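Local coordinates for glyoxalase family protein (Listeria monocytogenes, PDB 2P7M) that probably catalyses the hydration of the antibiotic fosfomycin with the help of a manganese ion, as a member of the glyoxalase superfamily, at residues N27-Y32 with F46-G51; Q101-S106 with E125-R130. One frame throughout, in Å; residues are numbered along the deposited sequence.

Interaction 1 (27-32 with 46-51) pairs two neighbouring strands of one sheet. Interaction 2 (101-106 with 125-130) lays a loop along the last helix of the chain. The first is partly buried and is held by backbone hydrogen bonds and apolar side chains. The second is a surface contact with no hydrogen bond between its segments, made of van der Waals touches and charged groups near each other. They share no element. The nearest atoms of interaction 1 and interaction 2 are about 15 Å apart. Both reach the second subunit. R127 of interaction 2 meets Y32 and F46 of the second subunit, the counterparts of the ring pair in interaction 1.

Interaction 1: N27-Y32 with F46-G51; sequences NAEEIY and FFLIAG
Y32 and F46 meet side by side on one face of the strand pair. CD2 of Y32 sits over the centre of the F46 ring, 3.5 Å from F46 CD1. The two ring planes are 35° apart. The Y32 side chain runs with CG anti to the backbone N (chi1 174°), which brings its ring alongside that of F46. The end of I31 reaches across to L48, which lies on the same face as F46. I31 CD1 is a tight 3.4 Å from L48 CB and also touches L48 CD2. On the other face, the F47 ring passes beside E30, with F47 CD2 3.5 Å from E30 CA. A28 CB rests 3.6 Å from I49 CG1.

The backbone sets these pairs. E29 and L48 bond in both directions, and L48 N lies 2.8 Å from E29 O. F46 N bonds to Y32 O at 3.0 Å. F46 O takes a nearly straight bond from I31 N at 2.9 Å and a weak one from Y32 N. I31 and Y32 therefore both face F46, and the register slips by one residue.

Further out, strand 52-58 borders the other edge of strand 44-49, and C55 touches F46. Helix 15-25 packs on A28, E30 and F47 through L22, T19 and Q23. L128 of the second subunit packs on I31 and Y32. The F46 side chain is also about 4 Å from that of E44, the likely proton acceptor. The slip is a classic beta bulge in an antiparallel hairpin, in the outermost strand pair, within this chain, of a glyoxalase-fold sheet.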
ATOM      1  N   ASN A  27      -2.859 -16.363   5.515  1.00 40.82           N
ATOM      2  CA  ASN A  27      -4.120 -16.959   5.958  1.00 40.49           C
ATOM      3  C   ASN A  27      -5.242 -16.153   5.323  1.00 36.33           C
ATOM      4  O   ASN A  27      -6.261 -15.898   5.954  1.00 29.42           O
ATOM      5  CB  ASN A  27      -4.273 -16.895   7.484  1.00 44.93           C
ATOM      6  CG  ASN A  27      -3.267 -17.768   8.213  1.00 43.78           C
ATOM      7  OD1 ASN A  27      -3.413 -18.035   9.403  1.00 37.99           O
ATOM      8  ND2 ASN A  27      -2.240 -18.208   7.505  1.00 45.01           N
ATOM      9  N   ALA A  28      -5.041 -15.742   4.073  1.00 27.53           N
ATOM     10  CA  ALA A  28      -6.036 -14.940   3.374  1.00 30.55           C
ATOM     11  C   ALA A  28      -7.347 -15.687   3.185  1.00 36.03           C
ATOM     12  O   ALA A  28      -7.358 -16.874   2.871  1.00 39.42           O
ATOM     13  CB  ALA A  28      -5.487 -14.486   2.008  1.00 34.01           C
ATOM     14  N   GLU A  29      -8.452 -14.983   3.393  1.00 31.79           N
ATOM     15  CA  GLU A  29      -9.768 -15.580   3.234  1.00 40.43           C
ATOM     16  C   GLU A  29     -10.415 -15.023   1.983  1.00 37.73           C
ATOM     17  O   GLU A  29     -10.751 -13.842   1.920  1.00 36.92           O
ATOM     18  CB  GLU A  29     -10.658 -15.275   4.442  1.00 47.06           C
ATOM     19  CG  GLU A  29     -12.117 -15.690   4.252  1.00 54.46           C
ATOM     20  CD  GLU A  29     -12.999 -15.305   5.431  1.00 62.34           C
ATOM     21  OE1 GLU A  29     -13.051 -14.104   5.773  1.00 64.42           O
ATOM     22  OE2 GLU A  29     -13.646 -16.202   6.014  1.00 62.55           O
ATOM     23  N   GLU A  30     -10.572 -15.879   0.982  1.00 41.14           N
ATOM     24  CA  GLU A  30     -11.194 -15.485  -0.269  1.00 40.89           C
ATOM     25  C   GLU A  30     -12.663 -15.209   0.040  1.00 47.20           C
ATOM     26  O   GLU A  30     -13.321 -15.999   0.719  1.00 47.75           O
ATOM     27  CB  GLU A  30     -11.047 -16.620  -1.285  1.00 41.90           C
ATOM     28  CG  GLU A  30     -11.670 -16.362  -2.645  1.00 48.03           C
ATOM     29  CD  GLU A  30     -11.228 -17.388  -3.679  1.00 45.68           C
ATOM     30  OE1 GLU A  30     -11.958 -17.600  -4.667  1.00 51.19           O
ATOM     31  OE2 GLU A  30     -10.139 -17.974  -3.505  1.00 45.23           O
ATOM     32  N   ILE A  31     -13.169 -14.076  -0.435  1.00 47.87           N
ATOM     33  CA  ILE A  31     -14.559 -13.703  -0.189  1.00 54.34           C
ATOM     34  C   ILE A  31     -15.283 -13.430  -1.499  1.00 54.35           C
ATOM     35  O   ILE A  31     -16.486 -13.182  -1.523  1.00 60.98           O
ATOM     36  CB  ILE A  31     -14.644 -12.450   0.719  1.00 57.50           C
ATOM     37  CG1 ILE A  31     -13.936 -12.730   2.048  1.00 59.68           C
ATOM     38  CG2 ILE A  31     -16.099 -12.083   0.983  1.00 60.34           C
ATOM     39  CD1 ILE A  31     -13.983 -11.584   3.036  1.00 63.09           C
ATOM     40  N   TYR A  32     -14.542 -13.488  -2.595  1.00 51.74           N
ATOM     41  CA  TYR A  32     -15.125 -13.254  -3.903  1.00 57.18           C
ATOM     42  C   TYR A  32     -14.233 -13.810  -4.998  1.00 55.26           C
ATOM     43  O   TYR A  32     -13.008 -13.801  -4.881  1.00 56.14           O
ATOM     44  CB  TYR A  32     -15.334 -11.756  -4.137  1.00 62.05           C
ATOM     45  CG  TYR A  32     -15.801 -11.438  -5.538  1.00 67.96           C
ATOM     46  CD1 TYR A  32     -17.138 -11.592  -5.901  1.00 69.97           C
ATOM     47  CD2 TYR A  32     -14.892 -11.031  -6.518  1.00 68.42           C
ATOM     48  CE1 TYR A  32     -17.563 -11.348  -7.207  1.00 74.68           C
ATOM     49  CE2 TYR A  32     -15.303 -10.789  -7.827  1.00 71.14           C
ATOM     50  CZ  TYR A  32     -16.640 -10.949  -8.165  1.00 74.92           C
ATOM     51  OH  TYR A  32     -17.052 -10.716  -9.457  1.00 78.95           O
ATOM     52  N   PHE A  46     -11.095 -11.457  -4.527  1.00 40.82           N
ATOM     53  CA  PHE A  46     -10.975 -10.525  -3.413  1.00 45.09           C
ATOM     54  C   PHE A  46     -10.724 -11.325  -2.139  1.00 43.47           C
ATOM     55  O   PHE A  46     -11.455 -12.267  -1.844  1.00 41.95           O
ATOM     56  CB  PHE A  46     -12.270  -9.725  -3.239  1.00 46.98           C
ATOM     57  CG  PHE A  46     -12.684  -8.948  -4.459  1.00 57.24           C
ATOM     58  CD1 PHE A  46     -13.931  -8.335  -4.508  1.00 60.67           C
ATOM     59  CD2 PHE A  46     -11.834  -8.818  -5.553  1.00 57.53           C
ATOM     60  CE1 PHE A  46     -14.326  -7.606  -5.626  1.00 61.30           C
ATOM     61  CE2 PHE A  46     -12.222  -8.090  -6.675  1.00 61.20           C
ATOM     62  CZ  PHE A  46     -13.468  -7.484  -6.711  1.00 56.20           C
ATOM     63  N   PHE A  47      -9.695 -10.953  -1.386  1.00 39.15           N
ATOM     64  CA  PHE A  47      -9.391 -11.658  -0.146  1.00 42.68           C
ATOM     65  C   PHE A  47      -9.434 -10.709   1.033  1.00 41.20           C
ATOM     66  O   PHE A  47      -9.247  -9.506   0.879  1.00 44.39           O
ATOM     67  CB  PHE A  47      -7.998 -12.289  -0.191  1.00 39.14           C
ATOM     68  CG  PHE A  47      -7.793 -13.229  -1.337  1.00 39.05           C
ATOM     69  CD1 PHE A  47      -7.507 -12.745  -2.608  1.00 28.73           C
ATOM     70  CD2 PHE A  47      -7.885 -14.601  -1.145  1.00 38.06           C
ATOM     71  CE1 PHE A  47      -7.312 -13.614  -3.676  1.00 40.55           C
ATOM     72  CE2 PHE A  47      -7.692 -15.480  -2.207  1.00 38.32           C
ATOM     73  CZ  PHE A  47      -7.404 -14.987  -3.475  1.00 30.95           C
ATOM     74  N   LEU A  48      -9.681 -11.266   2.208  1.00 41.08           N
ATOM     75  CA  LEU A  48      -9.706 -10.489   3.431  1.00 34.74           C
ATOM     76  C   LEU A  48      -8.443 -10.895   4.194  1.00 38.36           C
ATOM     77  O   LEU A  48      -8.287 -12.054   4.571  1.00 42.07           O
ATOM     78  CB  LEU A  48     -10.946 -10.839   4.246  1.00 41.35           C
ATOM     79  CG  LEU A  48     -11.322  -9.885   5.374  1.00 48.62           C
ATOM     80  CD1 LEU A  48     -11.679  -8.524   4.782  1.00 40.59           C
ATOM     81  CD2 LEU A  48     -12.497 -10.459   6.163  1.00 49.53           C
ATOM     82  N   ILE A  49      -7.526  -9.953   4.387  1.00 36.79           N
ATOM     83  CA  ILE A  49      -6.287 -10.235   5.103  1.00 37.74           C
ATOM     84  C   ILE A  49      -6.161  -9.274   6.271  1.00 41.61           C
ATOM     85  O   ILE A  49      -5.891  -8.091   6.080  1.00 43.22           O
ATOM     86  CB  ILE A  49      -5.046 -10.053   4.203  1.00 39.94           C
ATOM     87  CG1 ILE A  49      -5.077 -11.043   3.042  1.00 40.67           C
ATOM     88  CG2 ILE A  49      -3.784 -10.241   5.021  1.00 42.44           C
ATOM     89  CD1 ILE A  49      -3.888 -10.916   2.109  1.00 41.18           C
ATOM     90  N   ALA A  50      -6.371  -9.785   7.479  1.00 45.90           N
ATOM     91  CA  ALA A  50      -6.283  -8.969   8.685  1.00 43.74           C
ATOM     92  C   ALA A  50      -7.144  -7.717   8.577  1.00 41.11           C
ATOM     93  O   ALA A  50      -6.678  -6.603   8.829  1.00 41.33           O
ATOM     94  CB  ALA A  50      -4.825  -8.586   8.955  1.00 48.22           C
ATOM     95  N   GLY A  51      -8.400  -7.907   8.192  1.00 35.93           N
ATOM     96  CA  GLY A  51      -9.317  -6.790   8.076  1.00 42.53           C
ATOM     97  C   GLY A  51      -9.174  -5.947   6.824  1.00 43.24           C
ATOM     98  O   GLY A  51      -9.997  -5.071   6.575  1.00 44.60           O
TER

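Interaction 2: Q101-S106 with E125-R130; sequences QGEGRS and EERLKR
R130 leans from the helix over Q101 in the loop. Its CB points toward the loop, and the chain runs extended through CG, which is anti to the backbone N (chi1 -172°). CD comes 3.8 Å from Q101 O. The chain then bends at chi3 (69°), and the flat guanidinium turns over that carbonyl. NE is 3.7 Å from Q101 O, and CZ is closer at 3.4 Å. NH1 reaches furthest in, 3.1 Å from Q101 O. The oxygen lies over one face of the guanidinium, offset toward the rim, so the angle is too poor for a hydrogen bond. NH1 is just as close to Q101 N, but both are donors and cannot bond. It also touches Q101 CB at 3.5 Å. V100, just before the loop segment, also touches R130.

One turn earlier, the helix rides on G102. E126 CG is 3.3 Å from G102 O and also near G102 CA. G102 has positive phi (96°) and lets the helix come close. The E126 carboxylate turns along the helix and forms a salt bridge with K129 NZ, 3.2 Å from OE2. This is an i to i+3 pair within one helical turn. The loop leads into strand 106-110 of the glyoxalase fold, and at its end S106 OG is hydrogen-bonded to OE2 of E118, a probable manganese ligand.

R127 and E103 run side by side. Their opposite charges are 4.3 Å apart between E103 OE2 and R127 NH1, but no N-H points at the oxygen. E103 OE2 is instead hydrogen-bonded to V100 N. R127 NH2 is hydrogen-bonded to Y32 OH of the second subunit, and R127 also packs on F46 of that subunit.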
ATOM      1  N   GLN A 101      17.279   3.550  16.220  1.00 47.55           N
ATOM      2  CA  GLN A 101      16.697   3.187  17.508  1.00 52.11           C
ATOM      3  C   GLN A 101      15.213   3.534  17.529  1.00 48.29           C
ATOM      4  O   GLN A 101      14.812   4.603  17.069  1.00 51.32           O
ATOM      5  CB  GLN A 101      17.428   3.919  18.633  1.00 58.85           C
ATOM      6  CG  GLN A 101      18.932   3.679  18.633  1.00 71.06           C
ATOM      7  CD  GLN A 101      19.306   2.247  18.988  1.00 77.39           C
ATOM      8  OE1 GLN A 101      18.703   1.308  18.427  1.00 81.48           O
ATOM      9  NE2 GLN A 101      20.215   2.063  19.826  1.00 80.77           N
ATOM     10  N   GLY A 102      14.399   2.623  18.053  1.00 45.04           N
ATOM     11  CA  GLY A 102      12.968   2.864  18.122  1.00 43.57           C
ATOM     12  C   GLY A 102      12.239   2.252  16.945  1.00 45.70           C
ATOM     13  O   GLY A 102      11.005   2.223  16.898  1.00 40.00           O
ATOM     14  N   GLU A 103      13.014   1.759  15.986  1.00 45.61           N
ATOM     15  CA  GLU A 103      12.466   1.140  14.788  1.00 44.63           C
ATOM     16  C   GLU A 103      12.467  -0.373  14.980  1.00 41.20           C
ATOM     17  O   GLU A 103      13.523  -1.005  14.995  1.00 41.89           O
ATOM     18  CB  GLU A 103      13.320   1.532  13.576  1.00 44.85           C
ATOM     19  CG  GLU A 103      12.834   0.983  12.250  1.00 43.04           C
ATOM     20  CD  GLU A 103      13.708   1.427  11.077  1.00 44.80           C
ATOM     21  OE1 GLU A 103      13.365   1.089   9.925  1.00 37.83           O
ATOM     22  OE2 GLU A 103      14.734   2.108  11.309  1.00 36.99           O
ATOM     23  N   GLY A 104      11.278  -0.948  15.129  1.00 34.47           N
ATOM     24  CA  GLY A 104      11.164  -2.383  15.341  1.00 35.03           C
ATOM     25  C   GLY A 104      11.640  -3.272  14.204  1.00 42.37           C
ATOM     26  O   GLY A 104      11.965  -2.791  13.112  1.00 35.12           O
ATOM     27  N   ARG A 105      11.679  -4.575  14.471  1.00 40.03           N
ATOM     28  CA  ARG A 105      12.106  -5.577  13.491  1.00 43.42           C
ATOM     29  C   ARG A 105      11.067  -5.780  12.397  1.00 37.43           C
ATOM     30  O   ARG A 105       9.865  -5.616  12.625  1.00 38.30           O
ATOM     31  CB  ARG A 105      12.353  -6.923  14.174  1.00 45.73           C
ATOM     32  CG  ARG A 105      13.454  -6.915  15.217  1.00 55.76           C
ATOM     33  CD  ARG A 105      13.470  -8.226  15.983  1.00 58.14           C
ATOM     34  NE  ARG A 105      13.823  -9.363  15.139  1.00 63.63           N
ATOM     35  CZ  ARG A 105      13.637 -10.633  15.484  1.00 65.25           C
ATOM     36  NH1 ARG A 105      13.092 -10.927  16.659  1.00 62.95           N
ATOM     37  NH2 ARG A 105      13.998 -11.609  14.661  1.00 61.05           N
ATOM     38  N   SER A 106      11.542  -6.151  11.213  1.00 32.65           N
ATOM     39  CA  SER A 106      10.676  -6.398  10.067  1.00 31.28           C
ATOM     40  C   SER A 106      11.248  -7.511   9.196  1.00 32.31           C
ATOM     41  O   SER A 106      12.447  -7.761   9.213  1.00 30.61           O
ATOM     42  CB  SER A 106      10.556  -5.139   9.204  1.00 36.08           C
ATOM     43  OG  SER A 106       9.906  -4.090   9.892  1.00 34.76           O
ATOM     44  N   GLU A 125       4.347   4.726  17.564  1.00 36.83           N
ATOM     45  CA  GLU A 125       4.624   5.449  18.797  1.00 42.15           C
ATOM     46  C   GLU A 125       6.078   5.349  19.224  1.00 42.36           C
ATOM     47  O   GLU A 125       6.701   6.353  19.575  1.00 41.01           O
ATOM     48  CB  GLU A 125       3.731   4.947  19.933  1.00 37.16           C
ATOM     49  CG  GLU A 125       3.619   5.960  21.070  1.00 44.02           C
ATOM     50  CD  GLU A 125       3.066   5.368  22.351  1.00 47.55           C
ATOM     51  OE1 GLU A 125       2.100   4.576  22.289  1.00 39.80           O
ATOM     52  OE2 GLU A 125       3.597   5.711  23.426  1.00 53.47           O
ATOM     53  N   GLU A 126       6.616   4.137  19.204  1.00 43.48           N
ATOM     54  CA  GLU A 126       8.005   3.940  19.589  1.00 47.23           C
ATOM     55  C   GLU A 126       8.881   4.772  18.666  1.00 52.48           C
ATOM     56  O   GLU A 126       9.811   5.450  19.110  1.00 52.18           O
ATOM     57  CB  GLU A 126       8.391   2.465  19.471  1.00 48.41           C
ATOM     58  CG  GLU A 126       9.804   2.161  19.947  1.00 50.36           C
ATOM     59  CD  GLU A 126      10.028   2.564  21.399  1.00 60.99           C
ATOM     60  OE1 GLU A 126       9.295   2.060  22.281  1.00 55.53           O
ATOM     61  OE2 GLU A 126      10.935   3.386  21.656  1.00 57.74           O
ATOM     62  N   ARG A 127       8.558   4.726  17.379  1.00 50.19           N
ATOM     63  CA  ARG A 127       9.312   5.453  16.370  1.00 52.83           C
ATOM     64  C   ARG A 127       9.292   6.969  16.587  1.00 49.94           C
ATOM     65  O   ARG A 127      10.316   7.630  16.439  1.00 54.38           O
ATOM     66  CB  ARG A 127       8.774   5.102  14.977  1.00 53.98           C
ATOM     67  CG  ARG A 127       9.608   5.654  13.849  1.00 52.14           C
ATOM     68  CD  ARG A 127      11.067   5.279  14.029  1.00 49.69           C
ATOM     69  NE  ARG A 127      11.914   6.046  13.125  1.00 48.28           N
ATOM     70  CZ  ARG A 127      12.044   5.790  11.828  1.00 55.07           C
ATOM     71  NH1 ARG A 127      11.386   4.771  11.282  1.00 48.97           N
ATOM     72  NH2 ARG A 127      12.818   6.565  11.075  1.00 41.50           N
ATOM     73  N   LEU A 128       8.133   7.512  16.946  1.00 47.22           N
ATOM     74  CA  LEU A 128       7.995   8.949  17.180  1.00 45.57           C
ATOM     75  C   LEU A 128       8.502   9.372  18.562  1.00 51.51           C
ATOM     76  O   LEU A 128       8.917  10.513  18.750  1.00 47.99           O
ATOM     77  CB  LEU A 128       6.527   9.373  17.058  1.00 45.51           C
ATOM     78  CG  LEU A 128       5.755   9.052  15.776  1.00 40.16           C
ATOM     79  CD1 LEU A 128       4.293   9.449  15.955  1.00 34.92           C
ATOM     80  CD2 LEU A 128       6.375   9.785  14.596  1.00 43.36           C
ATOM     81  N   LYS A 129       8.464   8.458  19.526  1.00 52.75           N
ATOM     82  CA  LYS A 129       8.896   8.764  20.887  1.00 60.96           C
ATOM     83  C   LYS A 129      10.285   9.401  20.950  1.00 64.39           C
ATOM     84  O   LYS A 129      10.448  10.499  21.487  1.00 61.75           O
ATOM     85  CB  LYS A 129       8.883   7.501  21.749  1.00 60.40           C
ATOM     86  CG  LYS A 129       8.928   7.796  23.241  1.00 58.80           C
ATOM     87  CD  LYS A 129       9.842   6.835  23.982  1.00 56.71           C
ATOM     88  CE  LYS A 129       9.380   5.391  23.874  1.00 51.40           C
ATOM     89  NZ  LYS A 129      10.350   4.488  24.557  1.00 43.17           N
ATOM     90  N   ARG A 130      11.283   8.702  20.420  1.00 67.68           N
ATOM     91  CA  ARG A 130      12.650   9.209  20.415  1.00 73.61           C
ATOM     92  C   ARG A 130      12.647  10.505  19.618  1.00 75.37           C
ATOM     93  O   ARG A 130      13.095  11.549  20.090  1.00 74.98           O
ATOM     94  CB  ARG A 130      13.585   8.199  19.748  1.00 76.34           C
ATOM     95  CG  ARG A 130      15.061   8.547  19.855  1.00 84.04           C
ATOM     96  CD  ARG A 130      15.886   7.773  18.835  1.00 87.47           C
ATOM     97  NE  ARG A 130      15.610   8.219  17.470  1.00 89.94           N
ATOM     98  CZ  ARG A 130      16.154   7.684  16.381  1.00 88.96           C
ATOM     99  NH1 ARG A 130      17.007   6.675  16.490  1.00 90.70           N
ATOM    100  NH2 ARG A 130      15.847   8.163  15.182  1.00 88.26           N
TER